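Local coordinates for RagB/SusD family nutrient uptake outer membrane protein (Bacteroides thetaiotaomicron, PDB 7KV2) that probably binds beta-glucan at the cell surface as a SusD-family outer-membrane protein and so helps the gut bacterium take up this glycan, at residues A[78-83]-A[329-334]; A[92-97]-A[319-324]; A[261-266]-A[375-380]; A[306-311]-A[348-353]; A[362-365]-A[369-372]. All blocks are in the same frame, centred on the assembly; numbering follows the deposited sequence.

Interaction 1. Residues A[78-83]-A[329-334]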
# COMPACT_ATOMS: atom_id res chain seq x y z
N ALA A 78 11.25 2.45 -6.58
CA ALA A 78 10.90 3.46 -7.61
C ALA A 78 11.85 4.66 -7.51
O ALA A 78 13.05 4.48 -7.21
CB ALA A 78 9.44 3.83 -7.46
N ASP A 79 11.33 5.88 -7.68
CA ASP A 79 12.14 7.09 -7.97
C ASP A 79 11.74 8.25 -7.03
O ASP A 79 12.02 9.41 -7.39
CB ASP A 79 12.03 7.48 -9.44
CG ASP A 79 10.62 7.71 -9.95
OD1 ASP A 79 9.69 7.10 -9.40
OD2 ASP A 79 10.47 8.42 -10.97
N ASP A 80 11.15 7.97 -5.86
CA ASP A 80 10.53 9.07 -5.05
C ASP A 80 11.18 9.21 -3.68
O ASP A 80 11.25 10.35 -3.16
CB ASP A 80 9.03 8.83 -4.86
CG ASP A 80 8.23 8.99 -6.13
OD1 ASP A 80 8.69 9.72 -7.03
OD2 ASP A 80 7.19 8.33 -6.23
N LEU A 81 11.64 8.10 -3.11
CA LEU A 81 12.21 8.01 -1.74
C LEU A 81 13.61 7.46 -1.84
O LEU A 81 13.90 6.70 -2.83
CB LEU A 81 11.36 7.07 -0.88
CG LEU A 81 9.85 7.30 -0.87
CD1 LEU A 81 9.18 6.23 -0.00
CD2 LEU A 81 9.52 8.69 -0.31
N TRP A 82 14.40 7.68 -0.81
CA TRP A 82 15.61 6.87 -0.56
C TRP A 82 15.26 5.75 0.43
O TRP A 82 14.04 5.51 0.72
CB TRP A 82 16.75 7.78 -0.08
CG TRP A 82 17.17 8.80 -1.10
CD1 TRP A 82 17.22 10.15 -0.89
CD2 TRP A 82 17.63 8.59 -2.45
NE1 TRP A 82 17.66 10.80 -2.02
CE2 TRP A 82 17.96 9.85 -2.97
CE3 TRP A 82 17.89 7.45 -3.24
CZ2 TRP A 82 18.43 10.02 -4.28
CZ3 TRP A 82 18.40 7.61 -4.52
CH2 TRP A 82 18.62 8.89 -5.05
N VAL A 83 16.26 5.02 0.91
CA VAL A 83 16.03 3.86 1.81
C VAL A 83 16.38 4.28 3.24
O VAL A 83 15.58 4.00 4.15
CB VAL A 83 16.81 2.62 1.33
CG1 VAL A 83 16.56 1.46 2.27
CG2 VAL A 83 16.43 2.26 -0.10
N TYR A 329 10.53 16.65 -4.09
CA TYR A 329 10.06 18.00 -3.70
C TYR A 329 10.09 18.97 -4.91
O TYR A 329 9.09 19.75 -5.12
CB TYR A 329 10.92 18.54 -2.58
CG TYR A 329 10.58 19.95 -2.19
CD1 TYR A 329 9.62 20.21 -1.24
CD2 TYR A 329 11.28 21.02 -2.73
CE1 TYR A 329 9.36 21.51 -0.83
CE2 TYR A 329 11.00 22.32 -2.36
CZ TYR A 329 10.04 22.57 -1.41
OH TYR A 329 9.80 23.88 -1.05
N GLU A 330 11.17 18.92 -5.69
CA GLU A 330 11.40 19.83 -6.84
C GLU A 330 10.47 19.56 -8.02
O GLU A 330 10.33 20.46 -8.82
CB GLU A 330 12.84 19.71 -7.33
CG GLU A 330 13.82 20.20 -6.31
CD GLU A 330 15.29 20.09 -6.73
OE1 GLU A 330 15.62 19.20 -7.57
OE2 GLU A 330 16.08 20.86 -6.14
N ARG A 331 9.82 18.39 -8.14
CA ARG A 331 8.99 18.09 -9.34
C ARG A 331 7.63 18.79 -9.21
O ARG A 331 7.00 19.01 -10.26
CB ARG A 331 8.94 16.58 -9.61
CG ARG A 331 7.74 15.80 -9.10
CD ARG A 331 7.65 14.36 -9.66
NE ARG A 331 8.93 13.65 -9.50
CZ ARG A 331 9.22 12.79 -8.50
NH1 ARG A 331 8.34 12.53 -7.54
NH2 ARG A 331 10.40 12.19 -8.45
N TYR A 332 7.25 19.25 -8.01
CA TYR A 332 5.97 19.96 -7.74
C TYR A 332 6.06 21.45 -8.09
O TYR A 332 7.05 22.10 -7.74
CB TYR A 332 5.56 19.85 -6.27
CG TYR A 332 5.12 18.46 -5.89
CD1 TYR A 332 3.86 17.97 -6.23
CD2 TYR A 332 6.02 17.56 -5.31
CE1 TYR A 332 3.47 16.67 -5.92
CE2 TYR A 332 5.62 16.28 -4.97
CZ TYR A 332 4.35 15.81 -5.30
OH TYR A 332 4.01 14.49 -5.03
N SER A 333 4.98 21.96 -8.66
CA SER A 333 4.69 23.42 -8.72
C SER A 333 4.48 23.95 -7.29
O SER A 333 4.02 23.20 -6.40
CB SER A 333 3.54 23.64 -9.67
OG SER A 333 2.90 24.87 -9.42
N ASN A 334 4.88 25.21 -7.02
CA ASN A 334 4.75 25.94 -5.73
C ASN A 334 3.32 25.94 -5.17
O ASN A 334 3.15 26.03 -3.94
CB ASN A 334 5.11 27.44 -5.86
CG ASN A 334 6.59 27.66 -6.03
OD1 ASN A 334 7.40 27.01 -5.36
ND2 ASN A 334 6.94 28.56 -6.93
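The guanidinium of Arg331 meets two oxygens of the 78-83 loop. At its edge, near its plane, lies the backbone O of Asp79. The carboxylate of Asp80 comes in obliquely, its plane turned 52° from the guanidinium. Asp80 OD1 sits 2.9 Å from Arg331 NH1 and makes a salt bridge. The N-H points poorly at this oxygen, with an angle of 125°, so the hydrogen bond in it is weak. Arg331 NH2 reaches Asp79 O at 3.4 Å, also weakly. The Arg331 chain bends at chi3 (51°), and the two side chains, Arg331 and Asp80, cross at about a right angle. The Asp79 carboxylate stays further off, with OD2 4.5 Å from Arg331 NH2. It lies well out of the guanidinium plane and takes no N-H from it. Its own salt bridge goes to Arg463. Asp80 OD1 also has a hydrogen bond with His454, on helix 446-456, whose side chains pack on Arg331. The contact thus ties helix 326-331 and the turn after it to a loop in the N-terminal part of the chain. It rests more on charge than on directed bonds. Arg331 probably favours the ionised form of Asp80; for Asp79 that part falls mainly to Arg463.

Interaction 2. Residues A[92-97]-A[319-324]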
# COMPACT_ATOMS: atom_id res chain seq x y z
N GLN A 92 19.34 -4.22 5.27
CA GLN A 92 20.08 -4.40 4.00
C GLN A 92 19.18 -4.92 2.90
O GLN A 92 19.34 -4.53 1.75
CB GLN A 92 21.29 -5.34 4.19
CG GLN A 92 22.13 -5.52 2.93
CD GLN A 92 23.44 -6.17 3.31
OE1 GLN A 92 23.55 -6.93 4.27
NE2 GLN A 92 24.47 -5.82 2.56
N PRO A 93 18.23 -5.85 3.17
CA PRO A 93 17.36 -6.35 2.11
C PRO A 93 16.66 -5.21 1.38
O PRO A 93 16.46 -5.33 0.15
CB PRO A 93 16.39 -7.31 2.83
CG PRO A 93 17.13 -7.73 4.05
CD PRO A 93 17.96 -6.53 4.45
N TRP A 94 16.30 -4.12 2.09
CA TRP A 94 15.62 -2.98 1.43
C TRP A 94 16.59 -2.30 0.46
O TRP A 94 16.20 -1.98 -0.68
CB TRP A 94 15.18 -1.96 2.48
CG TRP A 94 14.19 -2.40 3.50
CD1 TRP A 94 13.78 -3.65 3.87
CD2 TRP A 94 13.52 -1.50 4.39
NE1 TRP A 94 12.87 -3.58 4.90
CE2 TRP A 94 12.73 -2.27 5.26
CE3 TRP A 94 13.51 -0.11 4.50
CZ2 TRP A 94 11.87 -1.67 6.18
CZ3 TRP A 94 12.70 0.48 5.43
CH2 TRP A 94 11.89 -0.30 6.26
N HIS A 95 17.82 -2.09 0.92
CA HIS A 95 18.87 -1.44 0.09
C HIS A 95 19.14 -2.30 -1.16
O HIS A 95 19.19 -1.76 -2.31
CB HIS A 95 20.11 -1.21 0.94
CG HIS A 95 19.94 -0.17 1.96
ND1 HIS A 95 19.97 1.18 1.62
CD2 HIS A 95 19.75 -0.24 3.30
CE1 HIS A 95 19.82 1.88 2.73
NE2 HIS A 95 19.71 1.05 3.78
N LEU A 96 19.20 -3.61 -0.98
CA LEU A 96 19.42 -4.50 -2.15
C LEU A 96 18.25 -4.42 -3.13
O LEU A 96 18.50 -4.25 -4.35
CB LEU A 96 19.68 -5.93 -1.66
CG LEU A 96 20.89 -6.13 -0.75
CD1 LEU A 96 20.98 -7.62 -0.42
CD2 LEU A 96 22.17 -5.67 -1.40
N MET A 97 17.00 -4.51 -2.67
CA MET A 97 15.84 -4.42 -3.56
C MET A 97 15.87 -3.09 -4.34
O MET A 97 15.50 -3.06 -5.52
CB MET A 97 14.55 -4.46 -2.75
CG MET A 97 14.27 -5.79 -2.13
SD MET A 97 13.03 -5.66 -0.78
CE MET A 97 11.61 -5.08 -1.71
N TRP A 319 13.27 6.40 12.95
CA TRP A 319 14.56 5.73 12.68
C TRP A 319 15.25 6.21 11.39
O TRP A 319 16.29 5.65 11.05
CB TRP A 319 14.32 4.23 12.66
CG TRP A 319 13.90 3.67 13.98
CD1 TRP A 319 14.06 4.21 15.22
CD2 TRP A 319 13.33 2.37 14.18
NE1 TRP A 319 13.58 3.34 16.17
CE2 TRP A 319 13.13 2.21 15.56
CE3 TRP A 319 12.94 1.36 13.31
CZ2 TRP A 319 12.53 1.07 16.09
CZ3 TRP A 319 12.35 0.23 13.83
CH2 TRP A 319 12.15 0.10 15.21
N GLY A 320 14.69 7.20 10.67
CA GLY A 320 15.28 7.85 9.49
C GLY A 320 15.34 6.95 8.24
O GLY A 320 16.23 7.13 7.38
N PHE A 321 14.43 6.01 8.11
CA PHE A 321 14.21 5.31 6.84
C PHE A 321 13.37 6.15 5.90
O PHE A 321 12.57 7.03 6.34
CB PHE A 321 13.65 3.91 7.02
CG PHE A 321 14.60 2.96 7.72
CD1 PHE A 321 15.58 2.28 7.02
CD2 PHE A 321 14.46 2.69 9.07
CE1 PHE A 321 16.45 1.40 7.68
CE2 PHE A 321 15.31 1.82 9.74
CZ PHE A 321 16.29 1.14 9.03
N CYS A 322 13.51 5.82 4.61
CA CYS A 322 12.77 6.40 3.48
C CYS A 322 12.67 7.92 3.55
O CYS A 322 11.57 8.44 3.41
CB CYS A 322 11.40 5.78 3.40
SG CYS A 322 11.49 4.01 3.01
N PRO A 323 13.79 8.67 3.64
CA PRO A 323 13.79 10.12 3.36
C PRO A 323 13.18 10.35 1.98
O PRO A 323 13.22 9.46 1.12
CB PRO A 323 15.25 10.55 3.20
CG PRO A 323 16.06 9.42 3.72
CD PRO A 323 15.16 8.21 3.85
N VAL A 324 12.49 11.48 1.83
CA VAL A 324 11.93 11.87 0.52
C VAL A 324 13.05 12.55 -0.30
O VAL A 324 13.77 13.40 0.24
CB VAL A 324 10.71 12.80 0.69
CG1 VAL A 324 10.28 13.31 -0.68
CG2 VAL A 324 9.60 12.09 1.45
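Trp94 meets Phe321 and Cys322 where a short helix of this SusD-family fold, 92-98, packs against the loop that leads into helix 326-331. The first shell is apolar and buried. The six-membered ring of Trp94 and the ring of Phe321 form an oblique aromatic pair. Their centroids are 5.0 Å apart and their planes meet at 55°, so the pair is neither a stack nor a T-shape. The outer corner of the indole does most of the touching. Trp94 CZ3 lies 3.8 Å from Phe321 CD1 and 3.9 Å from Phe321 CB. The two side chains cross at about a right angle. In Trp94, CG is anti to the carbonyl carbon (chi1 -63°), and the indole extends from the helix toward the loop.

The next shell holds these groups in place. Trp94 NE1 gives a weak hydrogen bond to the backbone O of Tyr67, and Met73 of helix 70-75 packs on the indole. Phe321 and Cys322 are fixed through their backbones, which bond to Leu302 and Val83 respectively. A buffer molecule, probably from the crystallisation liquor, lies close to the Phe321 side chain. The sulfur of Cys322 touches the same indole corner more loosely, with SG 4.4 Å from Trp94 CZ3.

Interaction 3. Residues A[261-266]-A[375-380]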
# COMPACT_ATOMS: atom_id res chain seq x y z
N ASP A 261 -6.05 17.31 4.13
CA ASP A 261 -6.95 16.70 5.14
C ASP A 261 -6.96 15.16 5.05
O ASP A 261 -7.45 14.50 6.00
CB ASP A 261 -8.37 17.22 4.99
CG ASP A 261 -8.55 18.68 5.39
OD1 ASP A 261 -7.77 19.15 6.25
OD2 ASP A 261 -9.47 19.31 4.80
N ILE A 262 -6.41 14.60 3.98
CA ILE A 262 -6.55 13.15 3.67
C ILE A 262 -5.89 12.29 4.76
O ILE A 262 -6.52 11.31 5.19
CB ILE A 262 -5.98 12.84 2.28
CG1 ILE A 262 -6.81 13.52 1.18
CG2 ILE A 262 -5.94 11.33 2.10
CD1 ILE A 262 -6.14 13.51 -0.19
N PHE A 263 -4.63 12.59 5.11
CA PHE A 263 -3.72 11.71 5.88
C PHE A 263 -3.75 12.08 7.36
O PHE A 263 -3.09 11.43 8.16
CB PHE A 263 -2.30 11.72 5.28
CG PHE A 263 -2.31 11.02 3.95
CD1 PHE A 263 -2.31 9.65 3.89
CD2 PHE A 263 -2.39 11.73 2.76
CE1 PHE A 263 -2.40 8.98 2.68
CE2 PHE A 263 -2.46 11.06 1.56
CZ PHE A 263 -2.45 9.69 1.51
N LYS A 264 -4.53 13.10 7.71
CA LYS A 264 -4.90 13.39 9.11
C LYS A 264 -5.74 12.26 9.66
O LYS A 264 -6.53 11.61 8.87
CB LYS A 264 -5.69 14.70 9.20
CG LYS A 264 -4.88 15.91 8.82
CD LYS A 264 -5.71 17.20 8.88
CE LYS A 264 -4.88 18.44 8.60
NZ LYS A 264 -5.78 19.60 8.47
N GLU A 265 -5.74 12.12 10.98
CA GLU A 265 -6.57 11.10 11.63
C GLU A 265 -8.05 11.37 11.29
O GLU A 265 -8.80 10.40 11.02
CB GLU A 265 -6.31 11.06 13.13
CG GLU A 265 -7.11 9.95 13.78
CD GLU A 265 -7.07 9.82 15.29
OE1 GLU A 265 -6.67 10.78 16.00
OE2 GLU A 265 -7.42 8.73 15.73
N THR A 266 -8.47 12.65 11.26
CA THR A 266 -9.83 13.03 10.82
C THR A 266 -10.13 12.66 9.37
O THR A 266 -11.32 12.65 9.02
CB THR A 266 -10.12 14.50 11.06
OG1 THR A 266 -9.14 15.29 10.38
CG2 THR A 266 -10.20 14.78 12.55
N LEU A 375 8.53 11.84 4.65
CA LEU A 375 7.20 11.58 4.05
C LEU A 375 6.15 12.02 5.07
O LEU A 375 5.84 11.28 6.03
CB LEU A 375 7.07 10.11 3.69
CG LEU A 375 5.74 9.70 3.06
CD1 LEU A 375 5.56 10.36 1.71
CD2 LEU A 375 5.67 8.20 2.92
N GLU A 376 5.59 13.19 4.83
CA GLU A 376 4.59 13.81 5.72
C GLU A 376 3.35 12.94 5.88
O GLU A 376 2.80 12.92 6.99
CB GLU A 376 4.26 15.20 5.18
CG GLU A 376 3.20 15.95 5.98
CD GLU A 376 3.53 16.26 7.43
OE1 GLU A 376 4.64 15.94 7.88
OE2 GLU A 376 2.63 16.74 8.14
N LYS A 377 2.92 12.23 4.83
CA LYS A 377 1.67 11.45 4.87
C LYS A 377 1.63 10.52 6.07
O LYS A 377 0.54 10.31 6.64
CB LYS A 377 1.49 10.63 3.61
CG LYS A 377 1.32 11.46 2.35
CD LYS A 377 1.21 10.62 1.10
CE LYS A 377 1.12 11.47 -0.15
NZ LYS A 377 0.99 10.68 -1.41
N TYR A 378 2.75 9.88 6.40
CA TYR A 378 2.83 8.83 7.44
C TYR A 378 3.87 9.20 8.51
O TYR A 378 4.35 8.32 9.24
CB TYR A 378 3.07 7.46 6.80
CG TYR A 378 1.87 7.00 5.99
CD1 TYR A 378 0.63 6.84 6.60
CD2 TYR A 378 1.96 6.78 4.62
CE1 TYR A 378 -0.48 6.46 5.86
CE2 TYR A 378 0.88 6.35 3.89
CZ TYR A 378 -0.35 6.19 4.51
OH TYR A 378 -1.43 5.77 3.79
N ALA A 379 4.21 10.48 8.60
CA ALA A 379 5.13 10.99 9.63
C ALA A 379 4.50 10.80 11.02
O ALA A 379 3.27 10.76 11.17
CB ALA A 379 5.41 12.44 9.38
N ALA A 380 5.38 10.62 12.00
CA ALA A 380 5.03 10.57 13.44
C ALA A 380 4.59 11.97 13.88
O ALA A 380 5.40 12.94 13.87
CB ALA A 380 6.19 10.06 14.24
O HOH W 1 -1.50 9.06 7.99
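Phe263 is gripped by Lys377 and Tyr378, and this is the tight part of the contact. It joins the loop before strand 273-277 to the loop after strand 373-375. Strand 400-404 lies beside them, its Arg401 and Arg404 touching Phe263. The extended aliphatic chain of Lys377 lies over one face of the Phe263 ring. Its CG stands 3.9 Å from the ring centroid and 17° off the normal, a CH-pi contact. Further along, Lys377 CD is 3.7 Å from Phe263 CE2. The opposite face is covered by Ile262 CG2, offset toward the rim, so the ring is sandwiched between the two side chains. An edge of Phe263 is turned to the face of Tyr378 in an offset edge-to-face pair, with planes at 78°. Tyr378 OH also lies near the Phe263 plane, 3.5 Å from CE1. That hydroxyl is hydrogen-bonded to Arg401 N.

The looser side is the backbone, where the two loops do not bond directly. A water bridges them, donating to Phe263 O at 2.9 Å and to Lys377 O at 2.7 Å. The next residue, Lys264, points away from the contact and pairs with Asp261.

The lysine therefore has two roles. Its methylenes pack on the aromatic ring, while its NZ runs on to Val458 O and a salt bridge with Glu460. Holding the charged end probably keeps the chain steady over the ring. The water satisfies two carbonyls that could not bond to each other.

Interaction 4. Residues A[306-311]-A[348-353]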
# COMPACT_ATOMS: atom_id res chain seq x y z
N TYR A 306 15.51 10.69 12.78
CA TYR A 306 16.23 10.07 13.91
C TYR A 306 16.59 11.15 14.94
O TYR A 306 17.22 12.20 14.57
CB TYR A 306 17.46 9.35 13.35
CG TYR A 306 18.11 8.37 14.31
CD1 TYR A 306 17.40 7.34 14.87
CD2 TYR A 306 19.48 8.47 14.60
CE1 TYR A 306 18.01 6.41 15.70
CE2 TYR A 306 20.10 7.55 15.41
CZ TYR A 306 19.37 6.51 15.94
OH TYR A 306 19.97 5.59 16.75
N ILE A 307 16.18 10.91 16.18
CA ILE A 307 16.43 11.77 17.37
C ILE A 307 15.97 13.20 17.05
O ILE A 307 16.63 14.20 17.45
CB ILE A 307 17.87 11.69 17.87
CG1 ILE A 307 18.42 10.26 17.70
CG2 ILE A 307 17.94 12.16 19.31
CD1 ILE A 307 19.87 10.11 18.14
N TRP A 308 14.83 13.30 16.36
CA TRP A 308 14.06 14.56 16.28
C TRP A 308 13.68 14.99 17.70
O TRP A 308 13.31 14.17 18.53
CB TRP A 308 12.81 14.36 15.42
CG TRP A 308 11.98 15.59 15.29
CD1 TRP A 308 10.85 15.89 15.99
CD2 TRP A 308 12.22 16.70 14.41
NE1 TRP A 308 10.34 17.09 15.56
CE2 TRP A 308 11.17 17.63 14.62
CE3 TRP A 308 13.16 16.98 13.42
CZ2 TRP A 308 11.10 18.83 13.92
CZ3 TRP A 308 13.07 18.17 12.72
CH2 TRP A 308 12.07 19.09 13.00
N PRO A 309 13.76 16.30 18.02
CA PRO A 309 13.18 16.79 19.28
C PRO A 309 11.64 16.71 19.28
O PRO A 309 10.99 17.63 18.80
CB PRO A 309 13.75 18.21 19.34
CG PRO A 309 13.93 18.62 17.88
CD PRO A 309 14.41 17.35 17.21
N ASN A 310 11.12 15.63 19.85
CA ASN A 310 9.68 15.31 20.01
C ASN A 310 8.88 16.58 20.38
O ASN A 310 9.22 17.28 21.37
CB ASN A 310 9.48 14.20 21.03
CG ASN A 310 9.65 12.82 20.45
OD1 ASN A 310 10.00 12.68 19.27
ND2 ASN A 310 9.41 11.82 21.27
N GLY A 311 7.85 16.86 19.59
CA GLY A 311 6.90 17.97 19.81
C GLY A 311 7.25 19.20 19.01
O GLY A 311 6.32 20.02 18.78
N ALA A 348 14.31 22.61 7.34
CA ALA A 348 13.85 24.02 7.24
C ALA A 348 13.18 24.42 8.56
O ALA A 348 13.37 25.58 9.03
CB ALA A 348 12.93 24.20 6.06
N VAL A 349 12.44 23.50 9.18
CA VAL A 349 11.75 23.76 10.47
C VAL A 349 12.79 24.11 11.55
O VAL A 349 12.62 25.12 12.28
CB VAL A 349 10.89 22.54 10.87
CG1 VAL A 349 10.48 22.58 12.32
CG2 VAL A 349 9.69 22.38 9.94
N LEU A 350 13.85 23.33 11.65
CA LEU A 350 14.89 23.61 12.65
C LEU A 350 15.67 24.89 12.28
O LEU A 350 16.04 25.61 13.21
CB LEU A 350 15.79 22.39 12.80
CG LEU A 350 15.12 21.11 13.31
CD1 LEU A 350 16.15 20.07 13.69
CD2 LEU A 350 14.20 21.35 14.50
N ASP A 351 15.99 25.12 11.01
CA ASP A 351 16.72 26.32 10.53
C ASP A 351 15.92 27.54 10.99
O ASP A 351 16.54 28.47 11.55
CB ASP A 351 16.90 26.37 9.01
CG ASP A 351 17.79 25.29 8.42
OD1 ASP A 351 18.55 24.69 9.19
OD2 ASP A 351 17.73 25.06 7.19
N ALA A 352 14.60 27.51 10.83
CA ALA A 352 13.70 28.62 11.21
C ALA A 352 13.76 28.81 12.73
O ALA A 352 13.99 29.96 13.19
CB ALA A 352 12.29 28.36 10.74
N HIS A 353 13.53 27.72 13.47
CA HIS A 353 13.59 27.66 14.94
C HIS A 353 14.88 28.31 15.47
O HIS A 353 14.78 29.06 16.47
CB HIS A 353 13.55 26.24 15.47
CG HIS A 353 13.57 26.23 16.95
ND1 HIS A 353 14.76 26.23 17.66
CD2 HIS A 353 12.56 26.31 17.84
CE1 HIS A 353 14.48 26.25 18.94
NE2 HIS A 353 13.13 26.30 19.09
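Trp308 and Leu350 are brought together by contrasting first torsions. In Trp308, CG stands opposite the backbone N (chi1 -180°), which swings the far end of the indole up to helix 346-355. In Leu350, CG lies beside the backbone N (chi1 -63°), which sends both methyls out from the helix. The contact is a loop-to-helix packing in the SusD-family region of the chain. It joins the loop after helix 299-303 to one face of helix 346-355.

The two side chains slide past each other in opposite directions. The far end of the indole does the touching. Trp308 CH2 comes within 3.4 Å of Leu350 CD2, a close apolar approach. The other methyl of the leucine is used as well, with Leu350 CD1 3.7 Å from Trp308 CZ3. The leucine fork thus comes obliquely against the six-membered ring. Val349 approaches from another direction. Its CG1 lies at the indole edge, in the ring plane, and is 3.9 Å from Trp308 CH2. The two side chains cross at about a right angle.

One face of the indole is partly covered by its own neighbour, Pro309, whose CD lies above the plane toward the rim. Beyond the two segments, Trp344 makes an edge-to-face contact with Trp308. The indole nitrogen is not part of the apolar patch. Trp308 NE1 bonds to the backbone O of Thr312, which helps fix the rotation of the ring. Pro309 adds a last, looser touch on the leucine: its CG is 4.4 Å from Leu350 CD2.

Interaction 5. Residues A[362-365]-A[369-372]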
# COMPACT_ATOMS: atom_id res chain seq x y z
N LEU A 362 18.59 23.73 17.76
CA LEU A 362 18.22 22.29 17.72
C LEU A 362 18.78 21.66 16.45
O LEU A 362 18.91 22.37 15.41
CB LEU A 362 16.70 22.16 17.77
CG LEU A 362 16.03 22.64 19.05
CD1 LEU A 362 14.54 22.83 18.82
CD2 LEU A 362 16.27 21.65 20.18
N SER A 363 19.03 20.36 16.50
CA SER A 363 19.28 19.52 15.30
C SER A 363 18.55 18.18 15.49
O SER A 363 18.20 17.82 16.62
CB SER A 363 20.76 19.33 15.08
OG SER A 363 21.33 18.61 16.17
N TYR A 364 18.35 17.45 14.41
CA TYR A 364 18.10 15.99 14.48
C TYR A 364 19.39 15.32 14.03
O TYR A 364 20.27 16.04 13.55
CB TYR A 364 16.83 15.57 13.73
CG TYR A 364 16.91 15.62 12.23
CD1 TYR A 364 16.61 16.78 11.54
CD2 TYR A 364 17.26 14.51 11.47
CE1 TYR A 364 16.69 16.86 10.17
CE2 TYR A 364 17.34 14.58 10.09
CZ TYR A 364 17.09 15.76 9.43
OH TYR A 364 17.13 15.88 8.08
N THR A 365 19.43 14.00 14.08
CA THR A 365 20.56 13.15 13.65
C THR A 365 20.32 12.65 12.22
O THR A 365 19.51 11.76 12.02
CB THR A 365 20.82 12.04 14.68
OG1 THR A 365 21.11 12.67 15.93
CG2 THR A 365 21.99 11.18 14.26
N GLN A 369 21.56 8.81 3.35
CA GLN A 369 20.67 9.35 2.29
C GLN A 369 19.75 10.45 2.82
O GLN A 369 18.82 10.81 2.10
CB GLN A 369 19.92 8.20 1.60
CG GLN A 369 20.86 7.14 1.06
CD GLN A 369 20.14 5.92 0.50
OE1 GLN A 369 19.14 5.45 1.08
NE2 GLN A 369 20.70 5.34 -0.55
N ASP A 370 20.14 11.14 3.88
CA ASP A 370 19.36 12.28 4.43
C ASP A 370 19.20 13.36 3.37
O ASP A 370 20.17 13.65 2.64
CB ASP A 370 20.04 12.93 5.64
CG ASP A 370 19.21 14.08 6.21
OD1 ASP A 370 18.19 13.79 6.87
OD2 ASP A 370 19.58 15.26 5.98
N THR A 371 17.99 13.91 3.24
CA THR A 371 17.74 15.04 2.31
C THR A 371 17.22 16.25 3.08
O THR A 371 17.06 17.32 2.42
CB THR A 371 16.69 14.65 1.26
OG1 THR A 371 15.51 14.33 1.99
CG2 THR A 371 17.16 13.49 0.42
N GLY A 372 16.86 16.11 4.35
CA GLY A 372 16.10 17.16 5.07
C GLY A 372 14.58 17.00 4.91
O GLY A 372 13.83 17.67 5.66
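Tyr364 and Asp370 join two parts of the loop that runs from helix 346-355 to strand 373-375 in this SusD-family protein. The polar part across the contact is one short hydrogen bond. Tyr364 OH donates to Asp370 OD1 at 2.6 Å. The oxygen lies at the edge of the tyrosine ring, in its plane, and accepts through its syn lone pair. The other oxygen, Asp370 OD2, is further from the hydroxyl at 3.3 Å. The carboxylate plane is turned 54° from the ring. The two side chains come from opposite directions. In Tyr364 a chi1 of 71° places the ring over its own backbone, flanked by N and C, and the ring reaches across to the 369-372 side. Asp370 extends to meet it, CG anti to its N. Further hydrogen bonds from the side chains of Thr371 and Gln369 tie this side to neighbouring loops: Thr371 OG1 bonds to Val324 O, and Gln369 OE1 takes the N-H groups of Val83 and Gly84.

The remaining contacts are van der Waals. Around the ring, Gln347 and Leu350 of helix 346-355 pack against Tyr364. Gly372 has positive phi (88°) and meets the hydroxyl through its backbone alone, with CA 3.4 Å from Tyr364 OH.

The first segments of interactions 1 and 2 lie in the N-terminal part of the chain, at 78-83 and 92-97. Their partners come much later, and interaction 2 is nested inside the loop closed by interaction 1. Their centres are 15 Å apart, and Val83 O bonds to Cys322 N between them. Interaction 5 touches both, through Gln369 and Thr371. Interactions 4 and 5 are neighbours, with centres 9 Å apart; both use the region around helix 346-355, and Tyr306 O bonds to Thr365 N. Interaction 3 encloses both along the chain and adjoins interaction 5 at strand 373-375. Together they knit the 300-380 region to itself and to earlier parts of the chain.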